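Local coordinates for protein BexL (Amycolatopsis orientalis, PDB 4XRW) that probably cyclises and aromatises a polyketide intermediate, as a di-domain aromatase/cyclase of a type II polyketide synthase in the BE-7585A biosynthetic pathway, at residues 54-59 with 243-248; 66-71 with 81-86; 107-112 with 127-132. One frame throughout, in Å; residues are numbered along the deposited sequence.

Interaction 1: residues 54-59 with 243-248; sequences TVFVDH and HHRIVY
The interface between the two helix-grip domains of this di-domain aromatase/cyclase is built here from Phe56 and Val55 of edge strand 54-59 in the first domain, meeting Val247 and Arg245 of strand 245-250 in the second. The strand segments keep their axes 6.5 Å apart at closest and form no direct hydrogen bond, which leaves side chains to fill the gap. Phe56 and Val247 bury the most surface here. The CG2 methyl of Val247 sits over the centre of one face of the Phe56 ring, a CH-pi contact of 3.9 Å from CG2 to the ring centroid, while its CG1 reaches Phe56 CD1 at 3.7 Å. CG of Phe56 is anti to the backbone N (chi1 -176°), a setting that sends the ring into the gap, where it crosses the valine side chain at about a right angle.

Each helix-grip domain wraps its own seven-stranded antiparallel sheet around a long helix, and the two sheets remain separate at this contact. Arg245 bends at chi3 (59°) and brings its guanidinium against the outer end of the same phenylalanine, Phe56 CZ lying over the guanidinium centre; the ring of His244, the preceding residue, lies over the opposite face. Asp58 OD2 stands 4.1 Å from Arg245 NH2, beyond salt-bridge range, although the opposite charges probably still attract. Arg245 also makes a cation-pi contact with Phe241. At the Tyr248 end, one water donates to Val55 O (2.6 Å from the water oxygen) and to Tyr248 O (2.9 Å from it), joining the two backbones where they do not bond directly.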
loop_
_atom_site.group_PDB
_atom_site.type_symbol
_atom_site.label_atom_id
_atom_site.label_comp_id
_atom_site.label_asym_id
_atom_site.label_seq_id
_atom_site.Cartn_x
_atom_site.Cartn_y
_atom_site.Cartn_z
ATOM N N THR A 54 3.650 2.831 2.311
ATOM C CA THR A 54 2.648 3.539 1.516
ATOM C C THR A 54 1.381 2.695 1.391
ATOM O O THR A 54 1.419 1.539 0.981
ATOM C CB THR A 54 3.172 3.903 0.113
ATOM O OG1 THR A 54 4.370 4.698 0.233
ATOM C CG2 THR A 54 2.152 4.699 -0.619
ATOM N N VAL A 55 0.251 3.300 1.727
ATOM C CA VAL A 55 -1.045 2.621 1.554
ATOM C C VAL A 55 -1.716 2.998 0.233
ATOM O O VAL A 55 -2.300 2.136 -0.452
ATOM C CB VAL A 55 -1.980 2.920 2.741
ATOM C CG1 VAL A 55 -3.298 2.204 2.563
ATOM C CG2 VAL A 55 -1.289 2.484 4.058
ATOM N N PHE A 56 -1.660 4.264 -0.151
ATOM C CA PHE A 56 -2.287 4.690 -1.409
ATOM C C PHE A 56 -1.774 6.081 -1.770
ATOM O O PHE A 56 -1.397 6.835 -0.891
ATOM C CB PHE A 56 -3.808 4.710 -1.271
ATOM C CG PHE A 56 -4.549 5.029 -2.523
ATOM C CD1 PHE A 56 -4.466 4.195 -3.616
ATOM C CD2 PHE A 56 -5.382 6.137 -2.594
ATOM C CE1 PHE A 56 -5.170 4.482 -4.775
ATOM C CE2 PHE A 56 -6.079 6.407 -3.759
ATOM C CZ PHE A 56 -5.951 5.567 -4.836
ATOM N N VAL A 57 -1.784 6.395 -3.066
ATOM C CA VAL A 57 -1.397 7.697 -3.548
ATOM C C VAL A 57 -2.428 8.136 -4.554
ATOM O O VAL A 57 -2.798 7.355 -5.430
ATOM C CB VAL A 57 0.002 7.705 -4.244
ATOM C CG1 VAL A 57 0.435 9.160 -4.522
ATOM C CG2 VAL A 57 1.042 6.995 -3.415
ATOM N N ASP A 58 -2.939 9.347 -4.449
ATOM C CA ASP A 58 -3.684 9.814 -5.643
ATOM C C ASP A 58 -3.348 11.241 -5.958
ATOM O O ASP A 58 -2.520 11.860 -5.281
ATOM C CB ASP A 58 -5.194 9.589 -5.503
ATOM C CG ASP A 58 -5.858 10.531 -4.547
ATOM O OD1 ASP A 58 -5.150 11.171 -3.756
ATOM O OD2 ASP A 58 -7.113 10.619 -4.596
ATOM N N HIS A 59 -3.925 11.746 -7.042
ATOM C CA HIS A 59 -3.536 13.057 -7.525
ATOM C C HIS A 59 -4.449 14.149 -7.001
ATOM O O HIS A 59 -5.668 13.974 -6.894
ATOM C CB HIS A 59 -3.529 13.081 -9.036
ATOM C CG HIS A 59 -2.284 12.532 -9.636
ATOM N ND1 HIS A 59 -2.037 11.181 -9.727
ATOM C CD2 HIS A 59 -1.213 13.152 -10.183
ATOM C CE1 HIS A 59 -0.863 10.991 -10.300
ATOM N NE2 HIS A 59 -0.344 12.172 -10.589
ATOM N N HIS A 243 -18.554 7.294 -2.123
ATOM C CA HIS A 243 -18.986 5.967 -1.734
ATOM C C HIS A 243 -18.532 4.988 -2.779
ATOM O O HIS A 243 -19.276 4.082 -3.138
ATOM C CB HIS A 243 -20.515 5.914 -1.596
ATOM C CG HIS A 243 -21.037 6.805 -0.522
ATOM N ND1 HIS A 243 -21.605 8.031 -0.782
ATOM C CD2 HIS A 243 -21.028 6.672 0.825
ATOM C CE1 HIS A 243 -21.942 8.609 0.359
ATOM N NE2 HIS A 243 -21.606 7.804 1.350
ATOM N N HIS A 244 -17.294 5.126 -3.235
ATOM C CA HIS A 244 -16.857 4.370 -4.387
ATOM C C HIS A 244 -15.585 3.518 -4.248
ATOM O O HIS A 244 -15.313 2.646 -5.097
ATOM C CB HIS A 244 -16.718 5.353 -5.556
ATOM C CG HIS A 244 -15.582 6.321 -5.413
ATOM N ND1 HIS A 244 -14.335 6.079 -5.948
ATOM C CD2 HIS A 244 -15.507 7.535 -4.815
ATOM C CE1 HIS A 244 -13.537 7.098 -5.683
ATOM N NE2 HIS A 244 -14.223 7.996 -4.997
ATOM N N ARG A 245 -14.800 3.724 -3.197
ATOM C CA ARG A 245 -13.547 3.026 -3.112
ATOM C C ARG A 245 -13.028 2.946 -1.702
ATOM O O ARG A 245 -13.127 3.888 -0.951
ATOM C CB ARG A 245 -12.511 3.723 -3.993
ATOM C CG ARG A 245 -11.191 3.013 -4.104
ATOM C CD ARG A 245 -10.288 3.770 -5.109
ATOM N NE ARG A 245 -10.055 5.155 -4.702
ATOM C CZ ARG A 245 -9.806 6.177 -5.527
ATOM N NH1 ARG A 245 -9.748 5.999 -6.845
ATOM N NH2 ARG A 245 -9.616 7.393 -5.021
ATOM N N ILE A 246 -12.467 1.791 -1.383
ATOM C CA ILE A 246 -11.732 1.595 -0.134
ATOM C C ILE A 246 -10.451 0.861 -0.494
ATOM O O ILE A 246 -10.477 -0.249 -1.052
ATOM C CB ILE A 246 -12.523 0.786 0.913
ATOM C CG1 ILE A 246 -13.796 1.504 1.300
ATOM C CG2 ILE A 246 -11.653 0.521 2.153
ATOM C CD1 ILE A 246 -14.714 0.676 2.085
ATOM N N VAL A 247 -9.313 1.502 -0.222
ATOM C CA VAL A 247 -8.010 0.949 -0.529
ATOM C C VAL A 247 -7.304 0.555 0.764
ATOM O O VAL A 247 -7.430 1.280 1.762
ATOM C CB VAL A 247 -7.104 1.976 -1.281
ATOM C CG1 VAL A 247 -5.749 1.328 -1.596
ATOM C CG2 VAL A 247 -7.774 2.475 -2.557
ATOM N N TYR A 248 -6.616 -0.569 0.793
ATOM C CA TYR A 248 -5.988 -0.982 2.043
ATOM C C TYR A 248 -4.695 -1.724 1.843
ATOM O O TYR A 248 -4.360 -2.171 0.725
ATOM C CB TYR A 248 -6.957 -1.830 2.892
ATOM C CG TYR A 248 -7.373 -3.148 2.263
ATOM C CD1 TYR A 248 -6.712 -4.320 2.573
ATOM C CD2 TYR A 248 -8.438 -3.203 1.366
ATOM C CE1 TYR A 248 -7.104 -5.542 2.012
ATOM C CE2 TYR A 248 -8.837 -4.415 0.796
ATOM C CZ TYR A 248 -8.149 -5.572 1.119
ATOM O OH TYR A 248 -8.513 -6.783 0.575
HETATM O O HOH W 1 -2.363 -0.484 -0.608
#

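Interaction 2: residues 66-71 with 81-86; sequences TERIRI and NWTSRR
Glu67 OE2 is gripped by two nitrogens of Arg86, NH2 at 3.0 Å and NE at 3.2 Å, in a side-on salt bridge. The oxygen lies in the guanidinium plane, whereas both donors approach from one face of the carboxylate, NH2 on its syn side and NE on its anti side. Glu67 CG lies between the backbone N and the carbonyl carbon (chi1 68°), and from there the extended chain runs alongside that of Arg86. This guanidinium has further partners in the carbonyls of Val41 and Ala42, and Glu67 OE1 bonds to His59.

On the same face, Ile71 lays its CG2 methyl over the six-membered ring of Trp82, 4.1 Å from CG2 to the centroid. On the opposite face, Arg70 NH1 reaches out to donate to Asn81 OD1 at 3.0 Å while Thr83 CG2 packs over one face of that guanidinium. Glu100 takes a salt bridge from Arg68 and a hydrogen bond from Thr83, and Arg68 has a second salt bridge to Glu61.

Three hydrogen-bonded pairs, Glu67 with Arg86, Ile69 with Ser84 and Ile71 with Trp82, alternate with two non-hydrogen-bonded ones, the regular ladder of an antiparallel beta hairpin within the helix-grip sheet.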
loop_
_atom_site.group_PDB
_atom_site.type_symbol
_atom_site.label_atom_id
_atom_site.label_comp_id
_atom_site.label_asym_id
_atom_site.label_seq_id
_atom_site.Cartn_x
_atom_site.Cartn_y
_atom_site.Cartn_z
ATOM N N THR A 66 4.456 18.934 -14.284
ATOM C CA THR A 66 4.331 19.066 -12.833
ATOM C C THR A 66 3.013 18.484 -12.311
ATOM O O THR A 66 2.003 18.480 -13.010
ATOM C CB THR A 66 4.428 20.537 -12.387
ATOM O OG1 THR A 66 4.606 20.598 -10.962
ATOM C CG2 THR A 66 3.174 21.325 -12.781
ATOM N N GLU A 67 3.023 18.020 -11.064
ATOM C CA GLU A 67 1.837 17.421 -10.473
ATOM C C GLU A 67 1.870 17.549 -8.955
ATOM O O GLU A 67 2.928 17.762 -8.386
ATOM C CB GLU A 67 1.749 15.965 -10.869
ATOM C CG GLU A 67 2.836 15.112 -10.253
ATOM C CD GLU A 67 2.750 13.666 -10.683
ATOM O OE1 GLU A 67 2.213 13.396 -11.783
ATOM O OE2 GLU A 67 3.221 12.807 -9.909
ATOM N N ARG A 68 0.718 17.439 -8.316
ATOM C CA ARG A 68 0.654 17.340 -6.863
ATOM C C ARG A 68 -0.075 16.064 -6.495
ATOM O O ARG A 68 -1.109 15.731 -7.085
ATOM C CB ARG A 68 -0.052 18.538 -6.253
ATOM C CG ARG A 68 0.655 19.831 -6.542
ATOM C CD ARG A 68 -0.214 21.017 -6.097
ATOM N NE ARG A 68 -0.428 21.002 -4.654
ATOM C CZ ARG A 68 -1.583 21.267 -4.045
ATOM N NH1 ARG A 68 -2.668 21.597 -4.738
ATOM N NH2 ARG A 68 -1.651 21.212 -2.725
ATOM N N ILE A 69 0.478 15.346 -5.522
ATOM C CA ILE A 69 -0.065 14.052 -5.120
ATOM C C ILE A 69 -0.298 14.066 -3.618
ATOM O O ILE A 69 0.293 14.868 -2.879
ATOM C CB ILE A 69 0.870 12.849 -5.509
ATOM C CG1 ILE A 69 2.284 13.033 -4.899
ATOM C CG2 ILE A 69 0.901 12.692 -6.996
ATOM C CD1 ILE A 69 3.192 11.848 -5.061
ATOM N N ARG A 70 -1.235 13.223 -3.213
ATOM C CA ARG A 70 -1.590 12.996 -1.826
ATOM C C ARG A 70 -1.239 11.558 -1.503
ATOM O O ARG A 70 -1.674 10.636 -2.192
ATOM C CB ARG A 70 -3.086 13.260 -1.543
ATOM C CG ARG A 70 -3.371 13.196 -0.062
ATOM C CD ARG A 70 -4.801 13.552 0.318
ATOM N NE ARG A 70 -5.169 14.876 -0.175
ATOM C CZ ARG A 70 -4.925 16.017 0.463
ATOM N NH1 ARG A 70 -4.309 16.021 1.644
ATOM N NH2 ARG A 70 -5.296 17.167 -0.092
ATOM N N ILE A 71 -0.416 11.405 -0.474
ATOM C CA ILE A 71 0.159 10.130 -0.078
ATOM C C ILE A 71 -0.435 9.759 1.277
ATOM O O ILE A 71 -0.416 10.562 2.213
ATOM C CB ILE A 71 1.668 10.209 0.051
ATOM C CG1 ILE A 71 2.326 10.588 -1.282
ATOM C CG2 ILE A 71 2.233 8.901 0.538
ATOM C CD1 ILE A 71 3.601 11.386 -1.093
ATOM N N ASN A 81 -1.723 11.344 6.117
ATOM C CA ASN A 81 -1.541 11.737 4.726
ATOM C C ASN A 81 -0.852 13.092 4.636
ATOM O O ASN A 81 -0.886 13.895 5.575
ATOM C CB ASN A 81 -2.859 11.721 3.945
ATOM C CG ASN A 81 -3.725 12.926 4.168
ATOM O OD1 ASN A 81 -3.425 14.016 3.684
ATOM N ND2 ASN A 81 -4.843 12.729 4.836
ATOM N N TRP A 82 -0.192 13.300 3.502
ATOM C CA TRP A 82 0.453 14.586 3.191
ATOM C C TRP A 82 0.493 14.754 1.674
ATOM O O TRP A 82 0.188 13.831 0.923
ATOM C CB TRP A 82 1.852 14.666 3.792
ATOM C CG TRP A 82 2.867 13.772 3.179
ATOM C CD1 TRP A 82 3.735 14.075 2.171
ATOM C CD2 TRP A 82 3.139 12.421 3.555
ATOM N NE1 TRP A 82 4.540 12.990 1.898
ATOM C CE2 TRP A 82 4.186 11.960 2.734
ATOM C CE3 TRP A 82 2.592 11.556 4.509
ATOM C CZ2 TRP A 82 4.696 10.673 2.828
ATOM C CZ3 TRP A 82 3.105 10.267 4.606
ATOM C CH2 TRP A 82 4.153 9.844 3.777
ATOM N N THR A 83 0.814 15.958 1.227
ATOM C CA THR A 83 0.901 16.222 -0.198
ATOM C C THR A 83 2.337 16.573 -0.566
ATOM O O THR A 83 3.148 17.024 0.270
ATOM C CB THR A 83 -0.058 17.351 -0.624
ATOM O OG1 THR A 83 0.191 18.505 0.182
ATOM C CG2 THR A 83 -1.499 16.929 -0.424
ATOM N N SER A 84 2.633 16.288 -1.814
ATOM C CA SER A 84 3.937 16.446 -2.413
ATOM C C SER A 84 3.740 16.988 -3.825
ATOM O O SER A 84 2.822 16.573 -4.563
ATOM C CB SER A 84 4.679 15.095 -2.434
ATOM O OG SER A 84 6.017 15.226 -2.924
ATOM N N ARG A 85 4.616 17.899 -4.209
ATOM C CA ARG A 85 4.680 18.396 -5.568
ATOM C C ARG A 85 5.859 17.785 -6.271
ATOM O O ARG A 85 6.959 17.792 -5.723
ATOM C CB ARG A 85 4.794 19.917 -5.588
ATOM C CG ARG A 85 4.836 20.504 -6.977
ATOM C CD ARG A 85 4.849 22.010 -6.920
ATOM N NE ARG A 85 4.657 22.583 -8.241
ATOM C CZ ARG A 85 3.507 23.090 -8.683
ATOM N NH1 ARG A 85 2.425 23.132 -7.905
ATOM N NH2 ARG A 85 3.443 23.576 -9.914
ATOM N N ARG A 86 5.629 17.245 -7.461
ATOM C CA ARG A 86 6.699 16.572 -8.205
ATOM C C ARG A 86 6.821 17.109 -9.624
ATOM O O ARG A 86 5.852 17.576 -10.222
ATOM C CB ARG A 86 6.497 15.055 -8.266
ATOM C CG ARG A 86 6.139 14.409 -6.920
ATOM C CD ARG A 86 6.418 12.900 -6.938
ATOM N NE ARG A 86 5.686 12.238 -7.989
ATOM C CZ ARG A 86 5.936 11.011 -8.443
ATOM N NH1 ARG A 86 6.942 10.277 -7.962
ATOM N NH2 ARG A 86 5.177 10.547 -9.403
#

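Interaction 3: residues 107-112 with 127-132; sequences AEMSGT and LLHAYR
Met109 and Tyr131 form the close-packed part of this hairpin: the methionine CE lies 3.6 Å from Tyr131 CB, and the two side chains run side by side in the same direction. Two bends in Met109, at chi2 (68°) and chi3 (57°), bring the thioether across to Tyr131 and His129. Its SD then stands obliquely to two rings, 5.2 Å from the Tyr131 centroid in a Met-aromatic contact and 4.0 Å from His129 CD2. Gly111 faces His129 in a non-hydrogen-bonded pair, its CA only 2.9 Å from Leu128 O, so the strands come very near each other where one has no side chain.

The other face is more open to solvent, most of all at Glu108. Ser110 and Ala130 offer each other little more than a hydroxyl and a methyl, 3.7 Å from OG to CB. Further along, Glu108 and Arg132 touch through their CG atoms at 3.7 Å, but their charged ends stay loosely apart, and Arg132 instead forms a salt bridge with Asp136. At this exposed end a classic beta bulge sets Ala107 and Glu108 both opposite Arg132, whose O accepts from Ala107 N at 2.9 Å and weakly from Glu108 N.

Strand 94-99 continues the sheet beyond 106-117, and strand 22-30 beyond 123-133. Helix 138-166 packs on the methionine-bearing face, touching His129 and Tyr131 and supplying Asp145 to the tyrosine hydroxyl.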
loop_
_atom_site.group_PDB
_atom_site.type_symbol
_atom_site.label_atom_id
_atom_site.label_comp_id
_atom_site.label_asym_id
_atom_site.label_seq_id
_atom_site.Cartn_x
_atom_site.Cartn_y
_atom_site.Cartn_z
ATOM N N ALA A 107 11.962 23.186 8.028
ATOM C CA ALA A 107 11.470 24.364 7.304
ATOM C C ALA A 107 11.118 24.001 5.871
ATOM O O ALA A 107 10.119 24.484 5.326
ATOM C CB ALA A 107 12.493 25.462 7.307
ATOM N N GLU A 108 11.964 23.186 5.248
ATOM C CA GLU A 108 11.597 22.575 3.984
ATOM C C GLU A 108 12.395 21.302 3.706
ATOM O O GLU A 108 13.503 21.089 4.203
ATOM C CB GLU A 108 11.738 23.565 2.829
ATOM C CG GLU A 108 13.112 24.165 2.639
ATOM C CD GLU A 108 13.224 24.888 1.290
ATOM O OE1 GLU A 108 12.912 26.104 1.228
ATOM O OE2 GLU A 108 13.604 24.228 0.289
ATOM N N MET A 109 11.737 20.437 2.951
ATOM C CA MET A 109 12.230 19.132 2.581
ATOM C C MET A 109 11.892 18.865 1.114
ATOM O O MET A 109 10.714 18.814 0.727
ATOM C CB MET A 109 11.603 18.069 3.458
ATOM C CG MET A 109 12.016 16.640 3.157
ATOM S SD MET A 109 13.744 16.376 3.586
ATOM C CE MET A 109 13.786 16.818 5.289
ATOM N N SER A 110 12.929 18.675 0.320
ATOM C CA SER A 110 12.789 18.302 -1.082
ATOM C C SER A 110 13.800 17.221 -1.420
ATOM O O SER A 110 14.712 16.934 -0.639
ATOM C CB SER A 110 12.989 19.498 -1.990
ATOM O OG SER A 110 14.291 19.994 -1.811
ATOM N N GLY A 111 13.626 16.589 -2.565
ATOM C CA GLY A 111 14.500 15.503 -2.947
ATOM C C GLY A 111 14.439 15.240 -4.438
ATOM O O GLY A 111 13.653 15.851 -5.179
ATOM N N THR A 112 15.288 14.320 -4.874
ATOM C CA THR A 112 15.358 13.934 -6.255
ATOM C C THR A 112 15.698 12.466 -6.329
ATOM O O THR A 112 16.581 11.994 -5.602
ATOM C CB THR A 112 16.433 14.742 -7.047
ATOM O OG1 THR A 112 16.366 16.126 -6.710
ATOM C CG2 THR A 112 16.219 14.597 -8.528
ATOM N N LEU A 127 19.182 8.758 -4.467
ATOM C CA LEU A 127 18.143 9.482 -3.758
ATOM C C LEU A 127 18.793 10.659 -3.074
ATOM O O LEU A 127 19.595 10.487 -2.150
ATOM C CB LEU A 127 17.433 8.562 -2.768
ATOM C CG LEU A 127 16.430 9.191 -1.803
ATOM C CD1 LEU A 127 15.325 9.903 -2.542
ATOM C CD2 LEU A 127 15.867 8.117 -0.853
ATOM N N LEU A 128 18.468 11.856 -3.541
ATOM C CA LEU A 128 19.018 13.087 -3.007
ATOM C C LEU A 128 18.004 13.818 -2.160
ATOM O O LEU A 128 16.813 13.794 -2.491
ATOM C CB LEU A 128 19.437 14.012 -4.129
ATOM C CG LEU A 128 20.645 13.585 -4.969
ATOM C CD1 LEU A 128 20.377 12.310 -5.769
ATOM C CD2 LEU A 128 20.995 14.749 -5.906
ATOM N N HIS A 129 18.465 14.491 -1.112
ATOM C CA HIS A 129 17.601 15.382 -0.338
ATOM C C HIS A 129 18.246 16.723 -0.159
ATOM O O HIS A 129 19.480 16.844 -0.114
ATOM C CB HIS A 129 17.271 14.780 1.030
ATOM C CG HIS A 129 16.334 13.619 0.971
ATOM N ND1 HIS A 129 16.762 12.314 0.809
ATOM C CD2 HIS A 129 14.984 13.563 1.034
ATOM C CE1 HIS A 129 15.716 11.512 0.773
ATOM N NE2 HIS A 129 14.626 12.245 0.908
ATOM N N ALA A 130 17.405 17.741 -0.039
ATOM C CA ALA A 130 17.856 19.067 0.303
ATOM C C ALA A 130 16.913 19.565 1.374
ATOM O O ALA A 130 15.701 19.530 1.168
ATOM C CB ALA A 130 17.833 19.965 -0.917
ATOM N N TYR A 131 17.441 20.024 2.499
ATOM C CA TYR A 131 16.578 20.457 3.581
ATOM C C TYR A 131 17.181 21.547 4.417
ATOM O O TYR A 131 18.404 21.761 4.429
ATOM C CB TYR A 131 16.232 19.274 4.487
ATOM C CG TYR A 131 17.422 18.428 4.809
ATOM C CD1 TYR A 131 18.164 18.633 5.955
ATOM C CD2 TYR A 131 17.818 17.434 3.934
ATOM C CE1 TYR A 131 19.279 17.840 6.235
ATOM C CE2 TYR A 131 18.893 16.666 4.188
ATOM C CZ TYR A 131 19.634 16.863 5.323
ATOM O OH TYR A 131 20.706 16.045 5.509
ATOM N N ARG A 132 16.311 22.225 5.151
ATOM C CA ARG A 132 16.794 23.118 6.179
ATOM C C ARG A 132 15.842 23.162 7.348
ATOM O O ARG A 132 14.678 22.756 7.262
ATOM C CB ARG A 132 17.049 24.518 5.629
ATOM C CG ARG A 132 15.965 25.126 4.792
ATOM C CD ARG A 132 16.365 26.554 4.377
ATOM N NE ARG A 132 16.597 27.398 5.549
ATOM C CZ ARG A 132 16.548 28.728 5.560
ATOM N NH1 ARG A 132 16.260 29.407 4.458
ATOM N NH2 ARG A 132 16.785 29.382 6.692
#

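Overall arrangement
All three contacts involve the first domain's sheet, and all are partly buried, but they join different levels of structure. Interactions 2 and 3 are hairpins within it, each knit by a backbone ladder, whereas interaction 1 links its edge strand to the second domain through side chains and one water. Strand 54-59 ties the first two together: its Asp58 O lies 2.8 Å from Arg70 N of interaction 2, a probable hydrogen bond. Interaction 1 has its centre nearest that of the chain, about 9 Å away; interaction 3, farthest at about 24 Å between centres, touches neither of the others. Chemistry follows place: apolar and cationic groups meet aromatics between domains, a buried salt bridge marks interaction 2, and interaction 3 pairs a helix-covered face with an exposed bulged end.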